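Local coordinates for conserved lipoprotein, putative (Clostridium novyi, PDB 4L1N), which is a putative lipoprotein of unknown function, a member of the DUF4652 family, which is grouped with beta-propeller-like proteins, at residues K50-K62 / K102-D114. Sequence-based numbering, arbitrary orientation.
Sequences KMFLKKELGKNSK and KEQSKWELDLDQD
Leu53 and Asp110 exchange two backbone hydrogen bonds, and Lys55 and Glu108 do the same, which pairs strand 52-56 with strand 105-111 in antiparallel fashion. Asp112 N to Met51 O and Leu57 N to Lys106 O carry the pairing beyond these two pairs. Phe52-Leu111, Lys54-Leu109 and Glu56-Trp107 are the non-hydrogen-bonded pairs between them.

Aromatic contacts lie on the face that carries Phe52, Lys54, Trp107 and Leu109. Lys54 has CG anti to the backbone N (chi1 -176°) and an extended chain beyond it. This lays the chain over one face of the Trp107 indole, with CE 3.5 Å from Trp107 CG. The ammonium NZ sits over the five-membered ring in a cation-pi contact and makes a salt bridge with Glu154, while Trp107 NE1 donates to Ile153 O. Leu111 CD1 covers one face of the Phe52 ring as a CH-pi contact, 3.6 Å from Phe52 CZ. Phe52 CD2 meets Leu109 CB at 3.8 Å.

The two strands are neighbours in the middle of a large antiparallel sheet, between strands 95-100 and 157-160. The family belongs to the beta-propeller clan. Ile135 packs on Met51, Phe52 and Leu111, and Val151 on Phe52 and Leu109.

The face with Leu53, Lys55, Glu108 and Asp110 is mixed in character. Lys55 CD lies 3.3 Å from Asp110 OD2, but its chain bends at chi4 and NZ makes no salt bridge with that carboxylate. Leu57 CD2 touches Glu108 OE1 at 3.4 Å.

Two lysine ammonium groups tie the turn after strand 52-56 to segment 102-114. The extended Lys106 chain brings NZ to two carbonyls, Lys59 O at 2.7 Å and Ser61 O at 3.0 Å. Lys59 NZ reaches Gln104 O from above the carbonyl plane. Within the turn, Ser61 OG donates to Gly58 O.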
ATOM      1  N   LYS A  50      14.164  -4.991   1.168  1.00 70.53           N
ATOM      2  CA  LYS A  50      14.135  -3.628   0.634  1.00 68.39           C
ATOM      3  C   LYS A  50      13.328  -3.629  -0.676  1.00 68.59           C
ATOM      4  O   LYS A  50      13.874  -3.857  -1.768  1.00 69.24           O
ATOM      5  CB  LYS A  50      15.559  -3.113   0.430  1.00 72.03           C
ATOM      6  CG  LYS A  50      15.722  -1.659   0.794  1.00 75.26           C
ATOM      7  CD  LYS A  50      15.923  -0.800  -0.426  1.00 74.26           C
ATOM      8  CE  LYS A  50      16.436   0.553  -0.021  1.00 71.46           C
ATOM      9  NZ  LYS A  50      15.350   1.438   0.461  1.00 72.37           N
HETATM   10  N   MSE A  51      12.001  -3.469  -0.536  1.00 60.84           N
HETATM   11  CA  MSE A  51      11.048  -3.483  -1.646  1.00 58.53           C
HETATM   12  C   MSE A  51      10.897  -2.141  -2.295  1.00 64.96           C
HETATM   13  O   MSE A  51      10.553  -2.067  -3.482  1.00 67.07           O
HETATM   14  CB  MSE A  51       9.681  -3.909  -1.157  1.00 57.93           C
HETATM   15  CG  MSE A  51       9.475  -5.398  -1.134  1.00 63.18           C
HETATM   16 SE   MSE A  51       7.583  -5.691  -0.944  0.75 66.76          SE
HETATM   17  CE  MSE A  51       7.089  -5.797  -2.831  1.00 63.68           C
ATOM     18  N   PHE A  52      11.089  -1.077  -1.496  1.00 59.33           N
ATOM     19  CA  PHE A  52      10.909   0.310  -1.892  1.00 57.82           C
ATOM     20  C   PHE A  52      12.196   1.108  -1.827  1.00 60.19           C
ATOM     21  O   PHE A  52      13.059   0.864  -0.983  1.00 60.26           O
ATOM     22  CB  PHE A  52       9.848   0.965  -0.995  1.00 58.44           C
ATOM     23  CG  PHE A  52       8.448   0.447  -1.224  1.00 57.51           C
ATOM     24  CD1 PHE A  52       7.985  -0.675  -0.548  1.00 58.36           C
ATOM     25  CD2 PHE A  52       7.592   1.082  -2.117  1.00 59.03           C
ATOM     26  CE1 PHE A  52       6.695  -1.148  -0.759  1.00 57.44           C
ATOM     27  CE2 PHE A  52       6.302   0.605  -2.330  1.00 59.21           C
ATOM     28  CZ  PHE A  52       5.855  -0.488  -1.630  1.00 55.98           C
ATOM     29  N   LEU A  53      12.309   2.071  -2.740  1.00 55.97           N
ATOM     30  CA  LEU A  53      13.438   2.976  -2.873  1.00 56.07           C
ATOM     31  C   LEU A  53      13.007   4.355  -2.399  1.00 60.40           C
ATOM     32  O   LEU A  53      11.952   4.838  -2.826  1.00 60.67           O
ATOM     33  CB  LEU A  53      13.919   3.021  -4.334  1.00 56.25           C
ATOM     34  CG  LEU A  53      14.277   1.702  -5.021  1.00 58.48           C
ATOM     35  CD1 LEU A  53      14.472   1.913  -6.513  1.00 58.30           C
ATOM     36  CD2 LEU A  53      15.522   1.077  -4.418  1.00 60.89           C
ATOM     37  N   LYS A  54      13.769   4.968  -1.477  1.00 55.10           N
ATOM     38  CA  LYS A  54      13.419   6.299  -1.000  1.00 54.18           C
ATOM     39  C   LYS A  54      14.015   7.324  -1.978  1.00 61.94           C
ATOM     40  O   LYS A  54      15.231   7.328  -2.199  1.00 64.82           O
ATOM     41  CB  LYS A  54      13.906   6.517   0.447  1.00 54.86           C
ATOM     42  CG  LYS A  54      13.472   7.856   1.005  1.00 54.51           C
ATOM     43  CD  LYS A  54      14.163   8.244   2.286  1.00 57.87           C
ATOM     44  CE  LYS A  54      13.726   9.640   2.672  1.00 72.10           C
ATOM     45  NZ  LYS A  54      14.589  10.257   3.723  1.00 90.83           N
ATOM     46  N   LYS A  55      13.164   8.162  -2.592  1.00 57.68           N
ATOM     47  CA  LYS A  55      13.616   9.197  -3.521  1.00 58.95           C
ATOM     48  C   LYS A  55      13.164  10.551  -3.004  1.00 62.42           C
ATOM     49  O   LYS A  55      11.970  10.827  -2.977  1.00 60.12           O
ATOM     50  CB  LYS A  55      13.099   8.941  -4.946  1.00 61.40           C
ATOM     51  CG  LYS A  55      13.626   7.669  -5.583  1.00 70.48           C
ATOM     52  CD  LYS A  55      12.920   7.373  -6.891  1.00 71.59           C
ATOM     53  CE  LYS A  55      13.395   6.098  -7.542  1.00 68.91           C
ATOM     54  NZ  LYS A  55      14.785   6.213  -8.041  1.00 72.89           N
ATOM     55  N   GLU A  56      14.114  11.390  -2.561  1.00 61.48           N
ATOM     56  CA  GLU A  56      13.806  12.715  -2.021  1.00 62.75           C
ATOM     57  C   GLU A  56      13.187  13.596  -3.099  1.00 70.68           C
ATOM     58  O   GLU A  56      13.466  13.404  -4.284  1.00 71.96           O
ATOM     59  CB  GLU A  56      15.048  13.358  -1.421  1.00 65.82           C
ATOM     60  CG  GLU A  56      15.369  12.815  -0.045  1.00 71.50           C
ATOM     61  CD  GLU A  56      16.735  13.148   0.517  1.00 93.86           C
ATOM     62  OE1 GLU A  56      17.440  14.006  -0.065  1.00 71.37           O
ATOM     63  OE2 GLU A  56      17.105  12.538   1.546  1.00 99.22           O
ATOM     64  N   LEU A  57      12.294  14.505  -2.702  1.00 68.54           N
ATOM     65  CA  LEU A  57      11.607  15.374  -3.650  1.00 70.53           C
ATOM     66  C   LEU A  57      11.813  16.831  -3.319  1.00 82.19           C
ATOM     67  O   LEU A  57      11.955  17.182  -2.144  1.00 83.11           O
ATOM     68  CB  LEU A  57      10.100  15.069  -3.660  1.00 68.55           C
ATOM     69  CG  LEU A  57       9.659  13.736  -4.220  1.00 69.20           C
ATOM     70  CD1 LEU A  57       8.298  13.397  -3.719  1.00 67.54           C
ATOM     71  CD2 LEU A  57       9.642  13.758  -5.715  1.00 70.28           C
ATOM     72  N   GLY A  58      11.785  17.673  -4.352  1.00 83.97           N
ATOM     73  CA  GLY A  58      11.918  19.115  -4.198  1.00 89.18           C
ATOM     74  C   GLY A  58      10.776  19.695  -3.390  1.00 99.28           C
ATOM     75  O   GLY A  58       9.684  19.119  -3.368  1.00 97.84           O
ATOM     76  N   LYS A  59      11.018  20.820  -2.692  1.00102.53           N
ATOM     77  CA  LYS A  59       9.994  21.458  -1.850  1.00104.90           C
ATOM     78  C   LYS A  59       8.810  21.981  -2.698  1.00111.48           C
ATOM     79  O   LYS A  59       7.675  21.994  -2.209  1.00110.70           O
ATOM     80  CB  LYS A  59      10.607  22.580  -0.990  1.00111.55           C
ATOM     81  CG  LYS A  59      10.425  22.363   0.521  1.00131.10           C
ATOM     82  CD  LYS A  59      11.231  23.379   1.359  1.00146.40           C
ATOM     83  CE  LYS A  59      10.856  23.406   2.829  1.00156.37           C
ATOM     84  NZ  LYS A  59      11.225  22.152   3.543  1.00160.57           N
ATOM     85  N   ASN A  60       9.073  22.351  -3.979  1.00110.42           N
ATOM     86  CA  ASN A  60       8.067  22.837  -4.928  1.00111.79           C
ATOM     87  C   ASN A  60       7.130  21.704  -5.399  1.00112.73           C
ATOM     88  O   ASN A  60       5.950  21.962  -5.658  1.00113.80           O
ATOM     89  CB  ASN A  60       8.739  23.500  -6.126  1.00115.89           C
ATOM     90  N   SER A  61       7.651  20.452  -5.481  1.00104.47           N
ATOM     91  CA  SER A  61       6.912  19.260  -5.912  1.00100.01           C
ATOM     92  C   SER A  61       5.695  18.986  -5.025  1.00100.74           C
ATOM     93  O   SER A  61       5.735  19.267  -3.826  1.00101.05           O
ATOM     94  CB  SER A  61       7.823  18.038  -5.917  1.00100.05           C
ATOM     95  OG  SER A  61       7.979  17.492  -4.617  1.00104.60           O
ATOM     96  N   LYS A  62       4.630  18.422  -5.635  1.00 93.83           N
ATOM     97  CA  LYS A  62       3.334  18.073  -5.042  1.00 91.02           C
ATOM     98  C   LYS A  62       2.594  17.067  -5.945  1.00 91.19           C
ATOM     99  O   LYS A  62       2.676  17.212  -7.163  1.00 92.01           O
ATOM    100  CB  LYS A  62       2.471  19.340  -4.854  1.00 95.77           C
ATOM    101  CG  LYS A  62       2.589  19.954  -3.468  1.00109.73           C
ATOM    102  CD  LYS A  62       2.274  21.438  -3.466  1.00121.91           C
ATOM    103  CE  LYS A  62       2.779  22.109  -2.209  1.00132.16           C
ATOM    104  NZ  LYS A  62       2.886  23.585  -2.372  1.00142.74           N
ATOM    105  N   LYS A 102       6.186  18.324  10.080  1.00 91.80           N
ATOM    106  CA  LYS A 102       6.957  19.207  10.951  1.00 95.97           C
ATOM    107  C   LYS A 102       8.077  19.908  10.170  1.00101.49           C
ATOM    108  O   LYS A 102       8.037  21.126  10.019  1.00103.95           O
ATOM    109  CB  LYS A 102       7.531  18.419  12.140  1.00 99.19           C
ATOM    110  N   GLU A 103       9.039  19.126   9.637  1.00 96.54           N
ATOM    111  CA  GLU A 103      10.225  19.581   8.894  1.00 97.32           C
ATOM    112  C   GLU A 103       9.900  20.133   7.495  1.00101.87           C
ATOM    113  O   GLU A 103      10.775  20.721   6.856  1.00102.66           O
ATOM    114  CB  GLU A 103      11.231  18.417   8.746  1.00 96.56           C
ATOM    115  CG  GLU A 103      11.701  17.797  10.055  1.00110.40           C
ATOM    116  CD  GLU A 103      13.171  17.973  10.392  1.00139.77           C
ATOM    117  OE1 GLU A 103      14.024  17.610   9.549  1.00140.27           O
ATOM    118  OE2 GLU A 103      13.471  18.428  11.520  1.00135.47           O
ATOM    119  N   GLN A 104       8.664  19.917   7.009  1.00 98.49           N
ATOM    120  CA  GLN A 104       8.166  20.297   5.678  1.00 98.62           C
ATOM    121  C   GLN A 104       8.943  19.546   4.550  1.00100.55           C
ATOM    122  O   GLN A 104       9.013  20.032   3.417  1.00101.71           O
ATOM    123  CB  GLN A 104       8.150  21.831   5.469  1.00103.77           C
ATOM    124  CG  GLN A 104       6.778  22.464   5.736  1.00127.15           C
ATOM    125  CD  GLN A 104       5.724  22.047   4.722  1.00150.42           C
ATOM    126  OE1 GLN A 104       5.635  22.606   3.622  1.00148.90           O
ATOM    127  NE2 GLN A 104       4.899  21.056   5.068  1.00136.65           N
ATOM    128  N   SER A 105       9.477  18.334   4.869  1.00 92.90           N
ATOM    129  CA  SER A 105      10.225  17.470   3.945  1.00 89.28           C
ATOM    130  C   SER A 105       9.266  16.635   3.141  1.00 88.01           C
ATOM    131  O   SER A 105       8.191  16.312   3.633  1.00 87.40           O
ATOM    132  CB  SER A 105      11.179  16.546   4.701  1.00 91.93           C
ATOM    133  OG  SER A 105      11.995  17.233   5.633  1.00106.67           O
ATOM    134  N   LYS A 106       9.656  16.264   1.915  1.00 80.59           N
ATOM    135  CA  LYS A 106       8.872  15.439   0.999  1.00 75.91           C
ATOM    136  C   LYS A 106       9.762  14.402   0.342  1.00 76.29           C
ATOM    137  O   LYS A 106      10.855  14.721  -0.106  1.00 77.99           O
ATOM    138  CB  LYS A 106       8.201  16.299  -0.099  1.00 78.98           C
ATOM    139  CG  LYS A 106       7.228  17.368   0.385  1.00 94.14           C
ATOM    140  CD  LYS A 106       7.075  18.493  -0.635  1.00105.84           C
ATOM    141  CE  LYS A 106       6.349  19.675  -0.046  1.00119.41           C
ATOM    142  NZ  LYS A 106       5.677  20.484  -1.093  1.00132.48           N
ATOM    143  N   TRP A 107       9.289  13.171   0.255  1.00 69.75           N
ATOM    144  CA  TRP A 107       9.975  12.087  -0.439  1.00 67.18           C
ATOM    145  C   TRP A 107       8.937  11.093  -0.985  1.00 67.12           C
ATOM    146  O   TRP A 107       7.744  11.261  -0.740  1.00 65.14           O
ATOM    147  CB  TRP A 107      11.033  11.401   0.440  1.00 65.27           C
ATOM    148  CG  TRP A 107      10.511  10.571   1.577  1.00 64.26           C
ATOM    149  CD1 TRP A 107      10.276   9.227   1.566  1.00 64.95           C
ATOM    150  CD2 TRP A 107      10.359  10.995   2.937  1.00 64.86           C
ATOM    151  NE1 TRP A 107       9.931   8.796   2.825  1.00 63.81           N
ATOM    152  CE2 TRP A 107       9.969   9.864   3.687  1.00 66.88           C
ATOM    153  CE3 TRP A 107      10.496  12.232   3.595  1.00 68.29           C
ATOM    154  CZ2 TRP A 107       9.702   9.933   5.057  1.00 66.49           C
ATOM    155  CZ3 TRP A 107      10.216  12.302   4.949  1.00 70.36           C
ATOM    156  CH2 TRP A 107       9.794  11.168   5.660  1.00 69.21           C
ATOM    157  N   GLU A 108       9.395  10.127  -1.797  1.00 62.06           N
ATOM    158  CA  GLU A 108       8.558   9.109  -2.388  1.00 59.77           C
ATOM    159  C   GLU A 108       9.195   7.734  -2.197  1.00 62.98           C
ATOM    160  O   GLU A 108      10.420   7.606  -2.142  1.00 63.46           O
ATOM    161  CB  GLU A 108       8.240   9.402  -3.880  1.00 61.67           C
ATOM    162  CG  GLU A 108       9.357   9.156  -4.880  1.00 70.34           C
ATOM    163  CD  GLU A 108       9.079   9.491  -6.336  1.00 91.45           C
ATOM    164  OE1 GLU A 108       8.735  10.655  -6.647  1.00 85.21           O
ATOM    165  OE2 GLU A 108       9.344   8.614  -7.186  1.00 85.18           O
ATOM    166  N   LEU A 109       8.339   6.717  -2.038  1.00 57.36           N
ATOM    167  CA  LEU A 109       8.733   5.322  -1.937  1.00 54.59           C
ATOM    168  C   LEU A 109       8.336   4.646  -3.225  1.00 57.98           C
ATOM    169  O   LEU A 109       7.150   4.601  -3.571  1.00 55.94           O
ATOM    170  CB  LEU A 109       8.094   4.622  -0.738  1.00 52.52           C
ATOM    171  CG  LEU A 109       8.507   5.012   0.666  1.00 56.72           C
ATOM    172  CD1 LEU A 109       7.729   4.165   1.674  1.00 55.42           C
ATOM    173  CD2 LEU A 109      10.004   4.841   0.902  1.00 57.78           C
ATOM    174  N   ASP A 110       9.328   4.171  -3.962  1.00 56.39           N
ATOM    175  CA  ASP A 110       9.096   3.534  -5.246  1.00 56.70           C
ATOM    176  C   ASP A 110       9.389   2.081  -5.207  1.00 60.67           C
ATOM    177  O   ASP A 110      10.419   1.666  -4.693  1.00 62.16           O
ATOM    178  CB  ASP A 110       9.957   4.172  -6.333  1.00 60.85           C
ATOM    179  CG  ASP A 110       9.431   5.480  -6.857  1.00 78.75           C
ATOM    180  OD1 ASP A 110       8.391   5.958  -6.338  1.00 78.62           O
ATOM    181  OD2 ASP A 110      10.046   6.024  -7.796  1.00 92.12           O
ATOM    182  N   LEU A 111       8.525   1.309  -5.834  1.00 54.93           N
ATOM    183  CA  LEU A 111       8.694  -0.117  -5.937  1.00 53.52           C
ATOM    184  C   LEU A 111       9.886  -0.439  -6.822  1.00 61.85           C
ATOM    185  O   LEU A 111       9.920  -0.030  -7.984  1.00 63.71           O
ATOM    186  CB  LEU A 111       7.403  -0.681  -6.517  1.00 52.00           C
ATOM    187  CG  LEU A 111       6.955  -2.059  -6.081  1.00 53.89           C
ATOM    188  CD1 LEU A 111       6.962  -2.217  -4.573  1.00 51.62           C
ATOM    189  CD2 LEU A 111       5.604  -2.335  -6.638  1.00 54.73           C
ATOM    190  N   ASP A 112      10.914  -1.075  -6.231  1.00 60.36           N
ATOM    191  CA  ASP A 112      12.132  -1.551  -6.905  1.00 61.78           C
ATOM    192  C   ASP A 112      11.719  -2.772  -7.711  1.00 68.71           C
ATOM    193  O   ASP A 112      11.376  -3.804  -7.124  1.00 67.81           O
ATOM    194  CB  ASP A 112      13.216  -1.891  -5.861  1.00 62.96           C
ATOM    195  CG  ASP A 112      14.610  -2.249  -6.355  1.00 69.48           C
ATOM    196  OD1 ASP A 112      14.805  -2.340  -7.590  1.00 72.08           O
ATOM    197  OD2 ASP A 112      15.510  -2.431  -5.503  1.00 71.05           O
ATOM    198  N   GLN A 113      11.630  -2.614  -9.037  1.00 67.84           N
ATOM    199  CA  GLN A 113      11.208  -3.652  -9.977  1.00 68.61           C
ATOM    200  C   GLN A 113      11.737  -3.344 -11.358  1.00 78.59           C
ATOM    201  O   GLN A 113      11.798  -2.177 -11.750  1.00 78.23           O
ATOM    202  CB  GLN A 113       9.679  -3.823 -10.001  1.00 67.63           C
ATOM    203  CG  GLN A 113       8.875  -2.526 -10.047  1.00 65.09           C
ATOM    204  CD  GLN A 113       7.412  -2.741 -10.309  1.00 68.14           C
ATOM    205  OE1 GLN A 113       6.874  -3.863 -10.244  1.00 64.09           O
ATOM    206  NE2 GLN A 113       6.736  -1.654 -10.624  1.00 56.01           N
ATOM    207  N   ASP A 114      12.138  -4.395 -12.086  1.00 81.13           N
ATOM    208  CA  ASP A 114      12.755  -4.300 -13.421  1.00 85.95           C
ATOM    209  C   ASP A 114      11.731  -3.975 -14.504  1.00 90.17           C
ATOM    210  O   ASP A 114      12.056  -3.282 -15.471  1.00 92.97           O
ATOM    211  CB  ASP A 114      13.491  -5.602 -13.757  1.00 90.71           C
ATOM    212  CG  ASP A 114      14.341  -6.110 -12.601  1.00108.53           C
ATOM    213  OD1 ASP A 114      15.382  -5.459 -12.293  1.00109.32           O
ATOM    214  OD2 ASP A 114      13.936  -7.123 -11.963  1.00115.15           O
TER